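Local coordinates for MAGE domain-containing protein (Xenopus laevis, PDB 7DG2) that probably serves as the MAGE-family Nse3 subunit that, paired with Nse1, binds and shapes Nse4 within the Smc5/6 complex, at residues 96-101 with 143-148; 128-131 with 135-138. All coordinates share one frame; numbering follows the deposited sequence.

Contact 1: residues 96-101 with 143-148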
loop_
_atom_site.group_PDB
_atom_site.type_symbol
_atom_site.label_atom_id
_atom_site.label_comp_id
_atom_site.label_asym_id
_atom_site.label_seq_id
_atom_site.Cartn_x
_atom_site.Cartn_y
_atom_site.Cartn_z
ATOM N N THR B 96 -6.413 -5.503 -4.770
ATOM C CA THR B 96 -7.687 -6.155 -4.522
ATOM C C THR B 96 -8.117 -6.965 -5.740
ATOM O O THR B 96 -8.467 -8.143 -5.629
ATOM C CB THR B 96 -8.748 -5.109 -4.163
ATOM O OG1 THR B 96 -8.273 -4.298 -3.079
ATOM C CG2 THR B 96 -10.042 -5.789 -3.765
ATOM N N SER B 97 -8.083 -6.350 -6.922
ATOM C CA SER B 97 -8.485 -7.071 -8.126
ATOM C C SER B 97 -7.605 -8.293 -8.369
ATOM O O SER B 97 -8.100 -9.352 -8.786
ATOM C CB SER B 97 -8.445 -6.129 -9.329
ATOM O OG SER B 97 -9.437 -5.136 -9.191
ATOM N N LYS B 98 -6.299 -8.169 -8.120
ATOM C CA LYS B 98 -5.406 -9.300 -8.333
ATOM C C LYS B 98 -5.765 -10.464 -7.425
ATOM O O LYS B 98 -5.643 -11.620 -7.833
ATOM C CB LYS B 98 -3.951 -8.898 -8.098
ATOM C CG LYS B 98 -3.342 -8.020 -9.178
ATOM C CD LYS B 98 -1.964 -7.551 -8.740
ATOM C CE LYS B 98 -1.335 -6.648 -9.782
ATOM N NZ LYS B 98 0.083 -6.331 -9.426
ATOM N N LEU B 99 -6.216 -10.184 -6.193
ATOM C CA LEU B 99 -6.580 -11.281 -5.305
ATOM C C LEU B 99 -7.843 -11.982 -5.784
ATOM O O LEU B 99 -7.983 -13.196 -5.600
ATOM C CB LEU B 99 -6.769 -10.776 -3.868
ATOM C CG LEU B 99 -6.817 -11.897 -2.836
ATOM C CD1 LEU B 99 -5.421 -12.492 -2.658
ATOM C CD2 LEU B 99 -7.353 -11.398 -1.527
ATOM N N GLY B 100 -8.772 -11.236 -6.393
ATOM C CA GLY B 100 -9.914 -11.876 -7.024
ATOM C C GLY B 100 -9.482 -12.887 -8.071
ATOM O O GLY B 100 -9.967 -14.021 -8.100
ATOM N N LEU B 101 -8.544 -12.492 -8.936
ATOM C CA LEU B 101 -8.060 -13.413 -9.964
ATOM C C LEU B 101 -7.352 -14.605 -9.334
ATOM O O LEU B 101 -7.600 -15.759 -9.704
ATOM C CB LEU B 101 -7.133 -12.687 -10.939
ATOM C CG LEU B 101 -6.422 -13.597 -11.940
ATOM C CD1 LEU B 101 -7.428 -14.343 -12.796
ATOM C CD2 LEU B 101 -5.471 -12.797 -12.819
ATOM N N LYS B 143 -0.458 -13.144 -18.565
ATOM C CA LYS B 143 0.508 -14.234 -18.597
ATOM C C LYS B 143 1.621 -14.000 -17.584
ATOM O O LYS B 143 2.004 -14.911 -16.842
ATOM C CB LYS B 143 1.091 -14.377 -20.008
ATOM C CG LYS B 143 2.215 -15.391 -20.107
ATOM C CD LYS B 143 1.703 -16.823 -20.112
ATOM C CE LYS B 143 2.796 -17.777 -20.569
ATOM N NZ LYS B 143 2.323 -19.180 -20.665
ATOM N N LYS B 144 2.151 -12.777 -17.541
ATOM C CA LYS B 144 3.213 -12.472 -16.588
ATOM C C LYS B 144 2.681 -12.426 -15.158
ATOM O O LYS B 144 3.358 -12.872 -14.225
ATOM C CB LYS B 144 3.884 -11.152 -16.953
ATOM C CG LYS B 144 5.155 -10.881 -16.168
ATOM C CD LYS B 144 6.040 -9.862 -16.871
ATOM C CE LYS B 144 5.319 -8.549 -17.056
ATOM N NZ LYS B 144 4.827 -8.012 -15.757
ATOM N N LEU B 145 1.481 -11.874 -14.964
ATOM C CA LEU B 145 0.900 -11.829 -13.622
ATOM C C LEU B 145 0.748 -13.229 -13.047
ATOM O O LEU B 145 1.123 -13.483 -11.894
ATOM C CB LEU B 145 -0.454 -11.114 -13.657
ATOM C CG LEU B 145 -1.239 -11.104 -12.341
ATOM C CD1 LEU B 145 -0.434 -10.389 -11.269
ATOM C CD2 LEU B 145 -2.602 -10.439 -12.529
ATOM N N VAL B 146 0.215 -14.160 -13.845
ATOM C CA VAL B 146 -0.115 -15.492 -13.337
ATOM C C VAL B 146 1.112 -16.398 -13.265
ATOM O O VAL B 146 1.294 -17.127 -12.283
ATOM C CB VAL B 146 -1.236 -16.117 -14.187
ATOM C CG1 VAL B 146 -1.467 -17.553 -13.766
ATOM C CG2 VAL B 146 -2.530 -15.299 -14.046
ATOM N N THR B 147 1.972 -16.392 -14.293
ATOM C CA THR B 147 3.084 -17.337 -14.341
ATOM C C THR B 147 4.374 -16.800 -13.735
ATOM O O THR B 147 5.299 -17.586 -13.499
ATOM C CB THR B 147 3.376 -17.777 -15.789
ATOM O OG1 THR B 147 3.897 -16.673 -16.542
ATOM C CG2 THR B 147 2.113 -18.292 -16.447
ATOM N N GLU B 148 4.470 -15.497 -13.477
ATOM C CA GLU B 148 5.681 -14.925 -12.899
ATOM C C GLU B 148 5.398 -14.244 -11.567
ATOM O O GLU B 148 5.946 -14.664 -10.545
ATOM C CB GLU B 148 6.336 -13.943 -13.893
ATOM C CG GLU B 148 6.733 -14.598 -15.223
ATOM C CD GLU B 148 7.460 -13.652 -16.175
ATOM O OE1 GLU B 148 8.059 -12.657 -15.711
ATOM O OE2 GLU B 148 7.428 -13.911 -17.395
#
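Leu145 divides its two methyl branches mainly between two residues of helix 94-111: CD1 rests on the outer methylenes of Lys98, and CD2 meets the end of Leu101 while also nearing Lys98 CG. The leucines reach toward each other tip to tip, with Leu101 CD2 3.7 Å from Leu145 CD2. Both have CG anti to the backbone N (chi1 172° in Leu101, 175° in Leu145), a torsion that points the two forks at each other between the helices. The same Leu101 methyl is shared with Val146, whose CG2 lies 4.1 Å from Leu101 CD2, the two side chains crossing at about a right angle. Lys98 passes Leu145 aslant and extended, its CD 4.1 Å from Leu145 CD1, and its ammonium goes on to a salt bridge with Glu149, one residue beyond 143-148.

The helix axes stay 11.8 Å apart and cross at -64°, so branch ends rather than backbones make the contact. Phe139 packs on both Leu101 and Leu145, while Leu125 and Trp122 of helix 118-127 reach Leu101 and Val146 respectively; the pair thus belongs to the helical core of a MAGE domain, a fold built of winged-helix units. Trp51 of the neighbouring Nse4 subunit also packs on Leu101. Within 143-148, Thr147 OG1 donates to Lys143 O at 2.6 Å, from the face opposite to that used by Thr147 N, so this carbonyl is gripped twice. No hydrogen bond joins the two segments: their cohesion is apolar, with the lysine methylenes extending the apolar surface while its ammonium pairs with Glu149.

Contact 2: residues 128-131 with 135-138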
loop_
_atom_site.group_PDB
_atom_site.type_symbol
_atom_site.label_atom_id
_atom_site.label_comp_id
_atom_site.label_asym_id
_atom_site.label_seq_id
_atom_site.Cartn_x
_atom_site.Cartn_y
_atom_site.Cartn_z
ATOM N N LEU B 128 -13.950 -15.730 -18.408
ATOM C CA LEU B 128 -13.951 -14.477 -17.672
ATOM C C LEU B 128 -13.329 -13.342 -18.480
ATOM O O LEU B 128 -12.980 -12.301 -17.912
ATOM C CB LEU B 128 -13.225 -14.658 -16.335
ATOM C CG LEU B 128 -13.750 -15.834 -15.508
ATOM C CD1 LEU B 128 -12.935 -16.022 -14.232
ATOM C CD2 LEU B 128 -15.218 -15.633 -15.166
ATOM N N ARG B 129 -13.174 -13.540 -19.794
ATOM C CA ARG B 129 -12.703 -12.520 -20.735
ATOM C C ARG B 129 -11.242 -12.155 -20.485
ATOM O O ARG B 129 -10.844 -10.993 -20.592
ATOM C CB ARG B 129 -13.611 -11.287 -20.715
ATOM C CG ARG B 129 -15.066 -11.678 -20.971
ATOM C CD ARG B 129 -16.035 -10.512 -20.974
ATOM N NE ARG B 129 -17.415 -10.994 -20.945
ATOM C CZ ARG B 129 -18.490 -10.213 -21.011
ATOM N NH1 ARG B 129 -18.351 -8.898 -21.117
ATOM N NH2 ARG B 129 -19.703 -10.749 -20.969
ATOM N N ILE B 130 -10.440 -13.166 -20.168
ATOM C CA ILE B 130 -9.000 -13.035 -19.994
ATOM C C ILE B 130 -8.308 -13.914 -21.028
ATOM O O ILE B 130 -8.662 -15.089 -21.184
ATOM C CB ILE B 130 -8.572 -13.431 -18.567
ATOM C CG1 ILE B 130 -9.005 -12.355 -17.570
ATOM C CG2 ILE B 130 -7.074 -13.655 -18.499
ATOM C CD1 ILE B 130 -8.653 -12.685 -16.127
ATOM N N GLU B 131 -7.315 -13.350 -21.722
ATOM C CA GLU B 131 -6.506 -14.091 -22.681
ATOM C C GLU B 131 -5.029 -13.884 -22.347
ATOM O O GLU B 131 -4.600 -12.737 -22.150
ATOM C CB GLU B 131 -6.800 -13.637 -24.122
ATOM C CG GLU B 131 -8.230 -13.900 -24.575
ATOM C CD GLU B 131 -8.364 -15.165 -25.404
ATOM O OE1 GLU B 131 -9.050 -15.126 -26.449
ATOM O OE2 GLU B 131 -7.775 -16.196 -25.021
ATOM N N MET B 135 -3.347 -7.759 -23.809
ATOM C CA MET B 135 -3.387 -6.854 -22.669
ATOM C C MET B 135 -4.809 -6.758 -22.138
ATOM O O MET B 135 -5.774 -6.683 -22.903
ATOM C CB MET B 135 -2.874 -5.464 -23.053
ATOM C CG MET B 135 -1.364 -5.385 -23.247
ATOM S SD MET B 135 -0.397 -5.521 -21.721
ATOM C CE MET B 135 -0.768 -3.946 -20.950
ATOM N N HIS B 136 -4.930 -6.782 -20.815
ATOM C CA HIS B 136 -6.214 -6.789 -20.133
ATOM C C HIS B 136 -6.442 -5.429 -19.487
ATOM O O HIS B 136 -5.502 -4.809 -18.978
ATOM C CB HIS B 136 -6.245 -7.906 -19.083
ATOM C CG HIS B 136 -7.610 -8.212 -18.556
ATOM N ND1 HIS B 136 -8.089 -7.675 -17.381
ATOM C CD2 HIS B 136 -8.587 -9.023 -19.027
ATOM C CE1 HIS B 136 -9.310 -8.127 -17.161
ATOM N NE2 HIS B 136 -9.634 -8.950 -18.143
ATOM N N SER B 137 -7.690 -4.961 -19.514
ATOM C CA SER B 137 -7.971 -3.617 -19.014
ATOM C C SER B 137 -7.705 -3.494 -17.518
ATOM O O SER B 137 -7.386 -2.404 -17.031
ATOM C CB SER B 137 -9.414 -3.225 -19.334
ATOM O OG SER B 137 -10.340 -4.157 -18.803
ATOM N N GLU B 138 -7.814 -4.594 -16.775
ATOM C CA GLU B 138 -7.557 -4.594 -15.338
ATOM C C GLU B 138 -6.143 -5.028 -14.983
ATOM O O GLU B 138 -5.499 -4.396 -14.139
ATOM C CB GLU B 138 -8.556 -5.512 -14.627
ATOM C CG GLU B 138 -8.623 -5.326 -13.121
ATOM C CD GLU B 138 -9.369 -4.060 -12.717
ATOM O OE1 GLU B 138 -9.868 -3.339 -13.611
ATOM O OE2 GLU B 138 -9.464 -3.792 -11.499
HETATM O O HOH W 1 -12.258 -9.557 -17.552
#
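His136 turns its ring toward Arg129 and Ile130, which belong to the Schellman motif that ends helix 118-127, with Arg129, at positive phi, as the C-prime residue. The packed part of the contact is Ile130: its CG1 meets the ring obliquely, 3.5 Å from His136 NE2. This isoleucine is buried, covered further by Leu101, Trp122, Leu125 and Val142, and both it and the imidazole touch Trp51 of the neighbouring Nse4 subunit. CG of His136 stands anti to the backbone N (chi1 -166°), which carries the ring on toward Arg129 O and Ile130.

The other side is looser and polar. Arg129 sends its exposed side chain away from the histidine, yet its carbonyl O comes to the ring edge, near the plane, 3.4 Å from His136 CD2. A water also lies at the ring edge and links the two arms of the loop, at 2.9 Å from Leu128 O, to which it donates. At the other ring nitrogen, Glu138 N donates to His136 ND1 at 3.2 Å, well out of the ring plane (38°). Both ring nitrogens are therefore engaged, the second by that bridging water, whose O lies 2.8 Å from His136 NE2.

How the contacts relate
Contact 1 is a buried helix-helix contact, whereas contact 2 lies farther from the chain's centre, in the loop leading from helix 118-127 to helix 142-152, and is only partly buried. Their chemistry follows their place: apolar branch ends in the first; in the second, an imidazole set between an isoleucine, a carbonyl and a water. They join directly, through Leu101 CD1 against Ile130 CD1 at 3.9 Å and a probable hydrogen bond of 2.7 Å between Ser97 OG and Glu138 OE2. Helix 94-111 thus packs against both helix 142-152 and the loop before it, and Trp51 of the Nse4 subunit touches residues of both contacts.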